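Local coordinates for DSBA-like thioredoxin domain-containing protein (Pseudomonas aeruginosa PAO1, PDB 5HFI) that acts as a cytosolic disulfide reductase of the thioredoxin superfamily, carrying a CxxC motif and binding glutathione, at residues L9-D14 with P181-E186; D94-T99 with A163-S168; D109-A114 with L143-G148; L27-E32 with D204-F209. All blocks are in the same frame, centred on the assembly; numbering follows the deposited sequence.

Contact 1 (L9-D14 with P181-E186); sequences LHYLYD and PTFALE
Y11 and F183 lie as a non-hydrogen-bonded pair of two antiparallel strands, 9-13 and 182-186, in the central sheet of the thioredoxin fold, and their rings form an offset stack with centroids 4.4 Å apart and planes 8° from parallel. The Y11 side chain can be followed outward. Its CB already meets F183 CE1, and so does CG. Y11 CD2 carries the stack, 3.4 Å from both CE1 and CZ of F183, over one face of the phenylalanine ring. Next, Y11 CE2 has F183 CZ over the ring face and P181 CB at the ring edge, the latter 3.8 Å away. The OH ends near that same proline CB. P181 follows a cis peptide bond, the hallmark of this family beside the active site, and belongs to the glutathione pocket. Further along, L9 CD2 reaches F183 CD1 at 3.7 Å, and L9 CD1 meets L185 CD1, so an apolar layer of L9, Y11, F183 and L185 lines one face of the sheet.

The other face carries H10, L12, T182 and A184. Backbone bonds tie the strands in reciprocal pairs; H10 N to A184 O is 2.7 Å. H10 CG sits anti to the carbonyl carbon (chi1 -61°), which turns NE2 toward E186; NE2 donates to OE1 at 3.1 Å, in the ring plane but from above the carboxylate plane. H10 ND1 bonds H41 NE2. The NE2 to OE1 bond implies a proton on NE2, and the nearby carboxylate would probably stabilise any positive charge the imidazole gains.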
loop_
_atom_site.group_PDB
_atom_site.type_symbol
_atom_site.label_atom_id
_atom_site.label_comp_id
_atom_site.label_asym_id
_atom_site.label_seq_id
_atom_site.Cartn_x
_atom_site.Cartn_y
_atom_site.Cartn_z
ATOM N N LEU A 9 5.195 2.478 -14.278
ATOM C CA LEU A 9 3.878 2.381 -13.666
ATOM C C LEU A 9 3.922 3.048 -12.299
ATOM O O LEU A 9 4.628 2.582 -11.398
ATOM C CB LEU A 9 3.435 0.925 -13.534
ATOM C CG LEU A 9 2.073 0.732 -12.863
ATOM C CD1 LEU A 9 0.957 1.254 -13.758
ATOM C CD2 LEU A 9 1.842 -0.727 -12.505
ATOM N N HIS A 10 3.178 4.137 -12.149
ATOM C CA HIS A 10 3.089 4.836 -10.878
ATOM C C HIS A 10 1.885 4.318 -10.105
ATOM O O HIS A 10 0.786 4.211 -10.659
ATOM C CB HIS A 10 2.977 6.344 -11.097
ATOM C CG HIS A 10 4.155 6.940 -11.806
ATOM N ND1 HIS A 10 5.239 7.465 -11.135
ATOM C CD2 HIS A 10 4.418 7.103 -13.125
ATOM C CE1 HIS A 10 6.121 7.918 -12.007
ATOM N NE2 HIS A 10 5.647 7.713 -13.222
ATOM N N TYR A 11 2.096 3.991 -8.832
ATOM C CA TYR A 11 1.050 3.446 -7.972
ATOM C C TYR A 11 0.856 4.385 -6.789
ATOM O O TYR A 11 1.731 4.490 -5.923
ATOM C CB TYR A 11 1.404 2.033 -7.505
ATOM C CG TYR A 11 0.385 1.404 -6.574
ATOM C CD1 TYR A 11 0.787 0.580 -5.532
ATOM C CD2 TYR A 11 -0.977 1.634 -6.737
ATOM C CE1 TYR A 11 -0.134 -0.003 -4.679
ATOM C CE2 TYR A 11 -1.907 1.055 -5.885
ATOM C CZ TYR A 11 -1.476 0.240 -4.858
ATOM O OH TYR A 11 -2.387 -0.339 -4.007
ATOM N N LEU A 12 -0.283 5.074 -6.765
ATOM C CA LEU A 12 -0.686 5.896 -5.629
ATOM C C LEU A 12 -1.514 5.038 -4.681
ATOM O O LEU A 12 -2.577 4.534 -5.060
ATOM C CB LEU A 12 -1.484 7.111 -6.098
ATOM C CG LEU A 12 -0.687 8.273 -6.689
ATOM C CD1 LEU A 12 -1.546 9.071 -7.657
ATOM C CD2 LEU A 12 -0.169 9.167 -5.570
ATOM N N TYR A 13 -1.037 4.886 -3.447
ATOM C CA TYR A 13 -1.604 3.935 -2.507
ATOM C C TYR A 13 -1.705 4.570 -1.128
ATOM O O TYR A 13 -1.161 5.647 -0.867
ATOM C CB TYR A 13 -0.743 2.669 -2.411
ATOM C CG TYR A 13 0.547 2.922 -1.661
ATOM C CD1 TYR A 13 0.654 2.630 -0.305
ATOM C CD2 TYR A 13 1.647 3.479 -2.298
ATOM C CE1 TYR A 13 1.815 2.878 0.390
ATOM C CE2 TYR A 13 2.820 3.725 -1.611
ATOM C CZ TYR A 13 2.895 3.423 -0.264
ATOM O OH TYR A 13 4.054 3.667 0.429
ATOM N N ASP A 14 -2.399 3.865 -0.231
ATOM C CA ASP A 14 -2.281 4.121 1.191
ATOM C C ASP A 14 -2.377 2.783 1.905
ATOM O O ASP A 14 -3.270 1.979 1.581
ATOM C CB ASP A 14 -3.346 5.065 1.730
ATOM C CG ASP A 14 -3.077 5.470 3.156
ATOM O OD1 ASP A 14 -3.562 4.774 4.075
ATOM O OD2 ASP A 14 -2.342 6.463 3.350
ATOM N N PRO A 181 -7.019 2.965 -4.776
ATOM C CA PRO A 181 -5.788 2.883 -5.568
ATOM C C PRO A 181 -5.865 3.707 -6.845
ATOM O O PRO A 181 -6.951 3.854 -7.398
ATOM C CB PRO A 181 -5.692 1.396 -5.917
ATOM C CG PRO A 181 -7.080 0.898 -5.825
ATOM C CD PRO A 181 -7.741 1.687 -4.751
ATOM N N THR A 182 -4.730 4.228 -7.306
ATOM C CA THR A 182 -4.648 4.882 -8.607
ATOM C C THR A 182 -3.362 4.444 -9.288
ATOM O O THR A 182 -2.278 4.573 -8.710
ATOM C CB THR A 182 -4.694 6.410 -8.479
ATOM O OG1 THR A 182 -5.963 6.816 -7.945
ATOM C CG2 THR A 182 -4.492 7.068 -9.837
ATOM N N PHE A 183 -3.486 3.912 -10.501
ATOM C CA PHE A 183 -2.350 3.514 -11.321
ATOM C C PHE A 183 -2.242 4.440 -12.525
ATOM O O PHE A 183 -3.245 4.736 -13.181
ATOM C CB PHE A 183 -2.486 2.069 -11.809
ATOM C CG PHE A 183 -2.221 1.033 -10.754
ATOM C CD1 PHE A 183 -0.924 0.667 -10.437
ATOM C CD2 PHE A 183 -3.268 0.402 -10.102
ATOM C CE1 PHE A 183 -0.673 -0.300 -9.477
ATOM C CE2 PHE A 183 -3.023 -0.568 -9.139
ATOM C CZ PHE A 183 -1.725 -0.916 -8.828
ATOM N N ALA A 184 -1.023 4.882 -12.821
ATOM C CA ALA A 184 -0.785 5.740 -13.973
ATOM C C ALA A 184 0.463 5.266 -14.698
ATOM O O ALA A 184 1.493 5.017 -14.067
ATOM C CB ALA A 184 -0.639 7.209 -13.559
ATOM N N LEU A 185 0.364 5.140 -16.017
ATOM C CA LEU A 185 1.457 4.663 -16.851
ATOM C C LEU A 185 2.159 5.854 -17.491
ATOM O O LEU A 185 1.505 6.717 -18.086
ATOM C CB LEU A 185 0.929 3.711 -17.927
ATOM C CG LEU A 185 1.848 2.622 -18.479
ATOM C CD1 LEU A 185 2.457 1.803 -17.353
ATOM C CD2 LEU A 185 1.072 1.725 -19.432
ATOM N N GLU A 186 3.483 5.907 -17.362
ATOM C CA GLU A 186 4.279 6.982 -17.942
ATOM C C GLU A 186 5.101 6.446 -19.105
ATOM O O GLU A 186 5.862 5.487 -18.943
ATOM C CB GLU A 186 5.204 7.627 -16.909
ATOM C CG GLU A 186 5.991 8.797 -17.491
ATOM C CD GLU A 186 6.935 9.443 -16.498
ATOM O OE1 GLU A 186 7.396 8.748 -15.568
ATOM O OE2 GLU A 186 7.222 10.649 -16.653
#

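Contact 2 (D94-T99 with A163-S168); sequences DSAPPT and AHFADS
F165 holds its CG anti to the carbonyl carbon (chi1 -79°), which swings the ring off helix 159-174 toward helix 96-109, while T99, with OG1 beside its backbone N (chi1 -57°) and CG2 therefore anti to it, sends that methyl to meet the ring from the opposite direction. This is a contact between two helices of the DsbA-like architecture, in which a helical domain is inserted into a thioredoxin fold: helix 159-174 leads on to strand 182-186 of the sheet, and helix 96-109 belongs to the inserted helices. The backbones stay well apart, with A96 and F165 CA atoms 9.1 Å from each other, and the aromatic ring spans the gap. T99 CG2 touches F165 CE2 at 3.7 Å, oblique to the ring. The ring edge, by contrast, is turned to A96, whose CA lies 4.1 Å from F165 CZ. H164 adds a looser touch of its CD2 on T99 CG2, its NE2 being engaged by G42 N.

Polar bonds shape the start of helix 96-109. D94 OD2 accepts from A96 N at 3.1 Å, a capping bond, met from above the carboxylate plane. S95 OG turns elsewhere, to D14 OD1. The threonine hydroxyl folds back on its own helix and so is fixed in rotation: S95 O takes T99 OG1 at 2.7 Å and T99 N at 3.2 Å, from opposite faces of its carbonyl plane.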
loop_
_atom_site.group_PDB
_atom_site.type_symbol
_atom_site.label_atom_id
_atom_site.label_comp_id
_atom_site.label_asym_id
_atom_site.label_seq_id
_atom_site.Cartn_x
_atom_site.Cartn_y
_atom_site.Cartn_z
ATOM N N ASP A 94 -3.138 5.160 11.622
ATOM C CA ASP A 94 -2.236 6.238 11.238
ATOM C C ASP A 94 -1.469 5.783 10.007
ATOM O O ASP A 94 -0.719 4.804 10.072
ATOM C CB ASP A 94 -1.279 6.568 12.390
ATOM C CG ASP A 94 -0.464 7.831 12.148
ATOM O OD1 ASP A 94 0.192 8.304 13.108
ATOM O OD2 ASP A 94 -0.467 8.342 11.003
ATOM N N SER A 95 -1.650 6.491 8.890
ATOM C CA SER A 95 -1.014 6.078 7.643
ATOM C C SER A 95 0.467 6.427 7.592
ATOM O O SER A 95 1.187 5.896 6.738
ATOM C CB SER A 95 -1.728 6.720 6.453
ATOM O OG SER A 95 -3.052 6.228 6.324
ATOM N N ALA A 96 0.938 7.303 8.486
ATOM C CA ALA A 96 2.315 7.786 8.367
ATOM C C ALA A 96 3.340 6.719 8.723
ATOM O O ALA A 96 4.266 6.498 7.918
ATOM C CB ALA A 96 2.499 9.060 9.200
ATOM N N PRO A 97 3.265 6.031 9.861
ATOM C CA PRO A 97 4.308 5.046 10.197
ATOM C C PRO A 97 4.423 3.935 9.162
ATOM O O PRO A 97 5.545 3.628 8.733
ATOM C CB PRO A 97 3.881 4.518 11.577
ATOM C CG PRO A 97 3.088 5.648 12.161
ATOM C CD PRO A 97 2.342 6.237 10.998
ATOM N N PRO A 98 3.321 3.302 8.721
ATOM C CA PRO A 98 3.492 2.258 7.696
ATOM C C PRO A 98 4.052 2.792 6.392
ATOM O O PRO A 98 4.793 2.077 5.709
ATOM C CB PRO A 98 2.075 1.697 7.502
ATOM C CG PRO A 98 1.173 2.652 8.132
ATOM C CD PRO A 98 1.933 3.326 9.215
ATOM N N THR A 99 3.702 4.021 6.006
ATOM C CA THR A 99 4.286 4.575 4.790
ATOM C C THR A 99 5.786 4.793 4.957
ATOM O O THR A 99 6.565 4.496 4.043
ATOM C CB THR A 99 3.588 5.879 4.401
ATOM O OG1 THR A 99 2.182 5.641 4.250
ATOM C CG2 THR A 99 4.143 6.402 3.080
ATOM N N ALA A 163 7.901 15.164 2.704
ATOM C CA ALA A 163 8.185 15.485 1.308
ATOM C C ALA A 163 7.584 14.452 0.361
ATOM O O ALA A 163 7.143 14.803 -0.740
ATOM C CB ALA A 163 9.695 15.586 1.091
ATOM N N HIS A 164 7.567 13.180 0.767
ATOM C CA HIS A 164 6.947 12.139 -0.048
ATOM C C HIS A 164 5.441 12.347 -0.154
ATOM O O HIS A 164 4.869 12.234 -1.245
ATOM C CB HIS A 164 7.260 10.764 0.546
ATOM C CG HIS A 164 6.777 9.614 -0.287
ATOM N ND1 HIS A 164 7.398 9.232 -1.457
ATOM C CD2 HIS A 164 5.748 8.753 -0.109
ATOM C CE1 HIS A 164 6.767 8.190 -1.968
ATOM N NE2 HIS A 164 5.762 7.879 -1.170
ATOM N N PHE A 165 4.785 12.645 0.973
ATOM C CA PHE A 165 3.352 12.926 0.959
ATOM C C PHE A 165 3.029 14.107 0.051
ATOM O O PHE A 165 2.084 14.055 -0.743
ATOM C CB PHE A 165 2.855 13.212 2.378
ATOM C CG PHE A 165 2.635 11.984 3.210
ATOM C CD1 PHE A 165 2.607 12.073 4.591
ATOM C CD2 PHE A 165 2.453 10.745 2.619
ATOM C CE1 PHE A 165 2.400 10.954 5.370
ATOM C CE2 PHE A 165 2.249 9.620 3.392
ATOM C CZ PHE A 165 2.220 9.725 4.773
ATOM N N ALA A 166 3.791 15.196 0.179
ATOM C CA ALA A 166 3.535 16.378 -0.638
ATOM C C ALA A 166 3.707 16.066 -2.117
ATOM O O ALA A 166 2.901 16.495 -2.949
ATOM C CB ALA A 166 4.463 17.518 -0.218
ATOM N N ASP A 167 4.754 15.310 -2.457
ATOM C CA ASP A 167 4.961 14.890 -3.838
ATOM C C ASP A 167 3.792 14.049 -4.341
ATOM O O ASP A 167 3.305 14.256 -5.458
ATOM C CB ASP A 167 6.277 14.115 -3.944
ATOM C CG ASP A 167 6.717 13.895 -5.379
ATOM O OD1 ASP A 167 6.626 12.742 -5.857
ATOM O OD2 ASP A 167 7.159 14.876 -6.021
ATOM N N SER A 168 3.330 13.095 -3.528
ATOM C CA SER A 168 2.233 12.229 -3.952
ATOM C C SER A 168 0.949 13.019 -4.162
ATOM O O SER A 168 0.220 12.784 -5.133
ATOM C CB SER A 168 2.005 11.122 -2.924
ATOM O OG SER A 168 3.142 10.284 -2.790
#

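Contact 3 (D109-A114 with L143-G148); sequences DGLGAA and LGLGEG
D109 sets a carboxylate oxygen against a hydrocarbon: its OD2 lies 3.5 Å from L145 CD1, and no polar group of the loop 143-148 answers it. Two helix-ending turns of the helical domain meet here. Helix 133-142 finishes in a Schellman motif with G144, at phi 79°, as its C-prime residue, and across from it the chain passes G110, also at positive phi, between helix 96-109 and helix 112-124. The contact is therefore one corner against another, at the surface and far from the glutathione site, and both corners turn on glycine.

L145 CD1 is the hub. On one side it takes the aspartate oxygen, and on another L111 CD1, 3.6 Å away; the two leucines meet methyl to methyl. The L145 methyl is placed with an unusual second torsion, chi2 24°, away from the staggered values, with CG anti to the carbonyl carbon. The D109 side chain likewise stands off a staggered first torsion, at -136°. Since both residues also touch a crystal neighbour, these conformations may owe something to the lattice.

L111 occupies the N-cap position of helix 112-124; its backbone is bonded to A105, while the following G112 N reaches E106 OE1. Those bonds anchor the turn to the preceding helix, and the interface itself is left to leucine methyls, touching one another or an oxygen. L111 CD1 also comes within 4.4 Å of L143 O. Beyond it, L143 points its side chain at the first turn of helix 112-124, where its CD1 rests 4.1 Å from A114 O.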
loop_
_atom_site.group_PDB
_atom_site.type_symbol
_atom_site.label_atom_id
_atom_site.label_comp_id
_atom_site.label_asym_id
_atom_site.label_seq_id
_atom_site.Cartn_x
_atom_site.Cartn_y
_atom_site.Cartn_z
ATOM N N ASP A 109 16.761 -1.540 0.716
ATOM C CA ASP A 109 16.905 -2.795 -0.007
ATOM C C ASP A 109 16.058 -2.853 -1.273
ATOM O O ASP A 109 15.975 -3.922 -1.891
ATOM C CB ASP A 109 16.541 -3.967 0.916
ATOM C CG ASP A 109 17.511 -5.125 0.808
ATOM O OD1 ASP A 109 18.087 -5.317 -0.275
ATOM O OD2 ASP A 109 17.695 -5.852 1.806
ATOM N N GLY A 110 15.435 -1.751 -1.682
ATOM C CA GLY A 110 14.530 -1.796 -2.818
ATOM C C GLY A 110 13.359 -2.730 -2.620
ATOM O O GLY A 110 12.869 -3.319 -3.590
ATOM N N LEU A 111 12.897 -2.889 -1.380
ATOM C CA LEU A 111 11.815 -3.805 -1.044
ATOM C C LEU A 111 10.538 -3.067 -0.651
ATOM O O LEU A 111 9.783 -3.541 0.202
ATOM C CB LEU A 111 12.247 -4.744 0.080
ATOM C CG LEU A 111 13.310 -5.785 -0.277
ATOM C CD1 LEU A 111 13.710 -6.573 0.951
ATOM C CD2 LEU A 111 12.786 -6.715 -1.353
ATOM N N GLY A 112 10.293 -1.907 -1.263
ATOM C CA GLY A 112 9.104 -1.139 -0.925
ATOM C C GLY A 112 7.819 -1.899 -1.195
ATOM O O GLY A 112 6.947 -2.000 -0.329
ATOM N N ALA A 113 7.690 -2.454 -2.403
ATOM C CA ALA A 113 6.471 -3.176 -2.759
ATOM C C ALA A 113 6.278 -4.406 -1.880
ATOM O O ALA A 113 5.154 -4.709 -1.461
ATOM C CB ALA A 113 6.506 -3.569 -4.235
ATOM N N ALA A 114 7.364 -5.130 -1.590
ATOM C CA ALA A 114 7.258 -6.294 -0.716
ATOM C C ALA A 114 6.876 -5.885 0.699
ATOM O O ALA A 114 6.109 -6.585 1.369
ATOM C CB ALA A 114 8.572 -7.075 -0.711
ATOM N N LEU A 143 11.495 -9.693 6.875
ATOM C CA LEU A 143 11.973 -9.610 5.502
ATOM C C LEU A 143 13.492 -9.567 5.407
ATOM O O LEU A 143 14.024 -9.377 4.310
ATOM C CB LEU A 143 11.377 -8.383 4.803
ATOM C CG LEU A 143 9.848 -8.292 4.712
ATOM C CD1 LEU A 143 9.438 -7.187 3.760
ATOM C CD2 LEU A 143 9.234 -9.602 4.274
ATOM N N GLY A 144 14.196 -9.736 6.520
ATOM C CA GLY A 144 15.643 -9.769 6.476
ATOM C C GLY A 144 16.291 -8.407 6.384
ATOM O O GLY A 144 17.294 -8.249 5.682
ATOM N N LEU A 145 15.727 -7.402 7.055
ATOM C CA LEU A 145 16.313 -6.067 7.097
ATOM C C LEU A 145 16.731 -5.655 8.509
ATOM O O LEU A 145 16.977 -4.469 8.747
ATOM C CB LEU A 145 15.338 -5.027 6.516
ATOM C CG LEU A 145 14.958 -4.882 5.026
ATOM C CD1 LEU A 145 15.149 -6.153 4.198
ATOM C CD2 LEU A 145 13.522 -4.356 4.874
ATOM N N GLY A 146 16.847 -6.609 9.441
ATOM C CA GLY A 146 17.092 -6.265 10.837
ATOM C C GLY A 146 18.332 -5.423 11.074
ATOM O O GLY A 146 18.422 -4.713 12.081
ATOM N N GLU A 147 19.303 -5.486 10.165
ATOM C CA GLU A 147 20.518 -4.681 10.271
ATOM C C GLU A 147 20.309 -3.385 9.498
ATOM O O GLU A 147 20.457 -3.344 8.274
ATOM C CB GLU A 147 21.726 -5.452 9.751
ATOM C CG GLU A 147 23.025 -4.665 9.800
ATOM C CD GLU A 147 23.375 -4.193 11.200
ATOM O OE1 GLU A 147 22.906 -3.108 11.602
ATOM O OE2 GLU A 147 24.118 -4.911 11.902
ATOM N N GLY A 148 19.953 -2.321 10.215
ATOM C CA GLY A 148 19.835 -0.996 9.641
ATOM C C GLY A 148 18.418 -0.500 9.437
ATOM O O GLY A 148 18.235 0.704 9.221
#

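Contact 4 (L27-E32 with D204-F209); sequences LAAACE and DDWRAF
R207 presents NE and NH2 to E32, and both donate to the single oxygen OE1, at 3.1 Å and 3.0 Å respectively. The salt bridge joins the turn just after helix 24-30, in the region following the CxxC helix of the thioredoxin fold, to the C-terminal helix 203-215. Carboxylate and guanidinium planes are almost parallel, 2° apart, yet each is stepped out of the other's plane, so that both nitrogens reach OE1 from one face, and the bonds are bent. NH2 meets the oxygen on its syn side, whereas NE comes nearly along the C-O line. A water adds a second route: it donates to E32 OE2 at 2.6 Å and accepts a weak bond from R207 NH2.

The remaining nitrogen, NH1, turns back to D204 OD2, 2.9 Å away, which lies in the guanidinium plane and accepts through its anti lone pair. One arginine thus links two acids in a salt-bridge network, its positive charge lying between carboxylates that would otherwise probably repel each other weakly. The bend at chi3 (-66°) in an otherwise extended chain turns its head toward the neighbouring helix.

Outward from these bonds the contact becomes apolar. A29 CB lies over one face of the guanidinium, 3.8 Å from R207 NH2, so the flat cation is backed by a methyl. A29 also sits at the edge of W206, whose indole packs on F183 of the sheet. The helices come close here, 5.7 Å between the CA atoms of A29 and R207, and small alanines line the approach. At the indole edge, A30 CB touches W206 NE1 at 3.8 Å.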
loop_
_atom_site.group_PDB
_atom_site.type_symbol
_atom_site.label_atom_id
_atom_site.label_comp_id
_atom_site.label_asym_id
_atom_site.label_seq_id
_atom_site.Cartn_x
_atom_site.Cartn_y
_atom_site.Cartn_z
ATOM N N LEU A 27 -0.475 -5.033 -7.929
ATOM C CA LEU A 27 0.891 -4.556 -7.737
ATOM C C LEU A 27 1.889 -5.702 -7.847
ATOM O O LEU A 27 2.959 -5.546 -8.448
ATOM C CB LEU A 27 1.022 -3.856 -6.384
ATOM C CG LEU A 27 2.420 -3.345 -6.034
ATOM C CD1 LEU A 27 2.909 -2.359 -7.090
ATOM C CD2 LEU A 27 2.421 -2.703 -4.656
ATOM N N ALA A 28 1.557 -6.864 -7.276
ATOM C CA ALA A 28 2.455 -8.010 -7.365
ATOM C C ALA A 28 2.629 -8.460 -8.810
ATOM O O ALA A 28 3.747 -8.758 -9.245
ATOM C CB ALA A 28 1.930 -9.159 -6.503
ATOM N N ALA A 29 1.534 -8.507 -9.571
ATOM C CA ALA A 29 1.624 -8.899 -10.973
ATOM C C ALA A 29 2.407 -7.875 -11.784
ATOM O O ALA A 29 3.156 -8.240 -12.698
ATOM C CB ALA A 29 0.225 -9.089 -11.555
ATOM N N ALA A 30 2.249 -6.586 -11.464
ATOM C CA ALA A 30 2.975 -5.550 -12.192
ATOM C C ALA A 30 4.477 -5.670 -11.973
ATOM O O ALA A 30 5.267 -5.434 -12.895
ATOM C CB ALA A 30 2.488 -4.168 -11.768
ATOM N N CYS A 31 4.892 -6.040 -10.761
ATOM C CA CYS A 31 6.311 -6.175 -10.458
ATOM C C CYS A 31 6.959 -7.366 -11.148
ATOM O O CYS A 31 8.179 -7.530 -11.036
ATOM C CB CYS A 31 6.512 -6.276 -8.945
ATOM S SG CYS A 31 6.114 -4.755 -8.065
ATOM N N GLU A 32 6.191 -8.190 -11.857
ATOM C CA GLU A 32 6.728 -9.330 -12.588
ATOM C C GLU A 32 6.892 -9.056 -14.077
ATOM O O GLU A 32 7.386 -9.927 -14.800
ATOM C CB GLU A 32 5.826 -10.553 -12.391
ATOM C CG GLU A 32 5.645 -10.966 -10.941
ATOM C CD GLU A 32 4.424 -11.840 -10.739
ATOM O OE1 GLU A 32 3.752 -12.164 -11.740
ATOM O OE2 GLU A 32 4.133 -12.199 -9.578
ATOM N N ASP A 204 -4.190 -11.643 -13.723
ATOM C CA ASP A 204 -3.656 -12.144 -14.987
ATOM C C ASP A 204 -4.037 -11.233 -16.151
ATOM O O ASP A 204 -3.215 -10.980 -17.039
ATOM C CB ASP A 204 -4.143 -13.570 -15.237
ATOM C CG ASP A 204 -3.586 -14.561 -14.232
ATOM O OD1 ASP A 204 -4.331 -15.477 -13.821
ATOM O OD2 ASP A 204 -2.403 -14.427 -13.853
ATOM N N ASP A 205 -5.286 -10.757 -16.174
ATOM C CA ASP A 205 -5.681 -9.733 -17.139
ATOM C C ASP A 205 -4.783 -8.509 -17.020
ATOM O O ASP A 205 -4.325 -7.953 -18.025
ATOM C CB ASP A 205 -7.140 -9.328 -16.916
ATOM C CG ASP A 205 -8.127 -10.242 -17.611
ATOM O OD1 ASP A 205 -7.743 -11.356 -18.023
ATOM O OD2 ASP A 205 -9.304 -9.838 -17.736
ATOM N N TRP A 206 -4.528 -8.077 -15.782
ATOM C CA TRP A 206 -3.726 -6.885 -15.533
ATOM C C TRP A 206 -2.300 -7.054 -16.045
ATOM O O TRP A 206 -1.757 -6.158 -16.702
ATOM C CB TRP A 206 -3.753 -6.581 -14.032
ATOM C CG TRP A 206 -2.886 -5.456 -13.553
ATOM C CD1 TRP A 206 -1.716 -5.564 -12.851
ATOM C CD2 TRP A 206 -3.137 -4.051 -13.696
ATOM N NE1 TRP A 206 -1.219 -4.315 -12.566
ATOM C CE2 TRP A 206 -2.070 -3.371 -13.074
ATOM C CE3 TRP A 206 -4.151 -3.304 -14.303
ATOM C CZ2 TRP A 206 -1.992 -1.979 -13.037
ATOM C CZ3 TRP A 206 -4.072 -1.921 -14.265
ATOM C CH2 TRP A 206 -2.999 -1.274 -13.638
ATOM N N ARG A 207 -1.678 -8.201 -15.759
ATOM C CA ARG A 207 -0.328 -8.449 -16.256
ATOM C C ARG A 207 -0.292 -8.430 -17.780
ATOM O O ARG A 207 0.588 -7.803 -18.382
ATOM C CB ARG A 207 0.188 -9.782 -15.716
ATOM C CG ARG A 207 1.675 -10.001 -15.931
ATOM C CD ARG A 207 2.082 -11.431 -15.605
ATOM N NE ARG A 207 1.930 -11.745 -14.188
ATOM C CZ ARG A 207 0.939 -12.476 -13.688
ATOM N NH1 ARG A 207 0.006 -12.967 -14.496
ATOM N NH2 ARG A 207 0.881 -12.718 -12.383
ATOM N N ALA A 208 -1.259 -9.091 -18.421
ATOM C CA ALA A 208 -1.302 -9.111 -19.881
ATOM C C ALA A 208 -1.540 -7.718 -20.446
ATOM O O ALA A 208 -0.973 -7.354 -21.483
ATOM C CB ALA A 208 -2.386 -10.078 -20.357
ATOM N N PHE A 209 -2.377 -6.922 -19.778
ATOM C CA PHE A 209 -2.600 -5.553 -20.227
ATOM C C PHE A 209 -1.305 -4.751 -20.209
ATOM O O PHE A 209 -1.001 -4.028 -21.166
ATOM C CB PHE A 209 -3.667 -4.886 -19.359
ATOM C CG PHE A 209 -3.852 -3.424 -19.643
ATOM C CD1 PHE A 209 -4.665 -3.006 -20.683
ATOM C CD2 PHE A 209 -3.222 -2.467 -18.863
ATOM C CE1 PHE A 209 -4.841 -1.660 -20.943
ATOM C CE2 PHE A 209 -3.392 -1.121 -19.121
ATOM C CZ PHE A 209 -4.204 -0.718 -20.162
HETATM O O HOH W 1 1.557 -12.405 -9.284
#

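Contacts 1 and 4 share one side of the sheet: A30 CB and W206 CZ2 pack on L9, and L27 on Y11, so the helices brought together in contact 4 rest on the apolar face of contact 1. Contact 2 adjoins contact 1 through S95 OG hydrogen-bonded to D14 OD1, Y13 against T99, and L12 against S168. Contact 3 lies at the surface, meeting contact 4 through A113 CB on L27 and C31. Chemistry follows place: backbone ladder and stacked rings in the buried sheet, ring against methyl between buried helices, thin leucine touching at an exposed corner, and ion pairs where contact 4 reaches solvent.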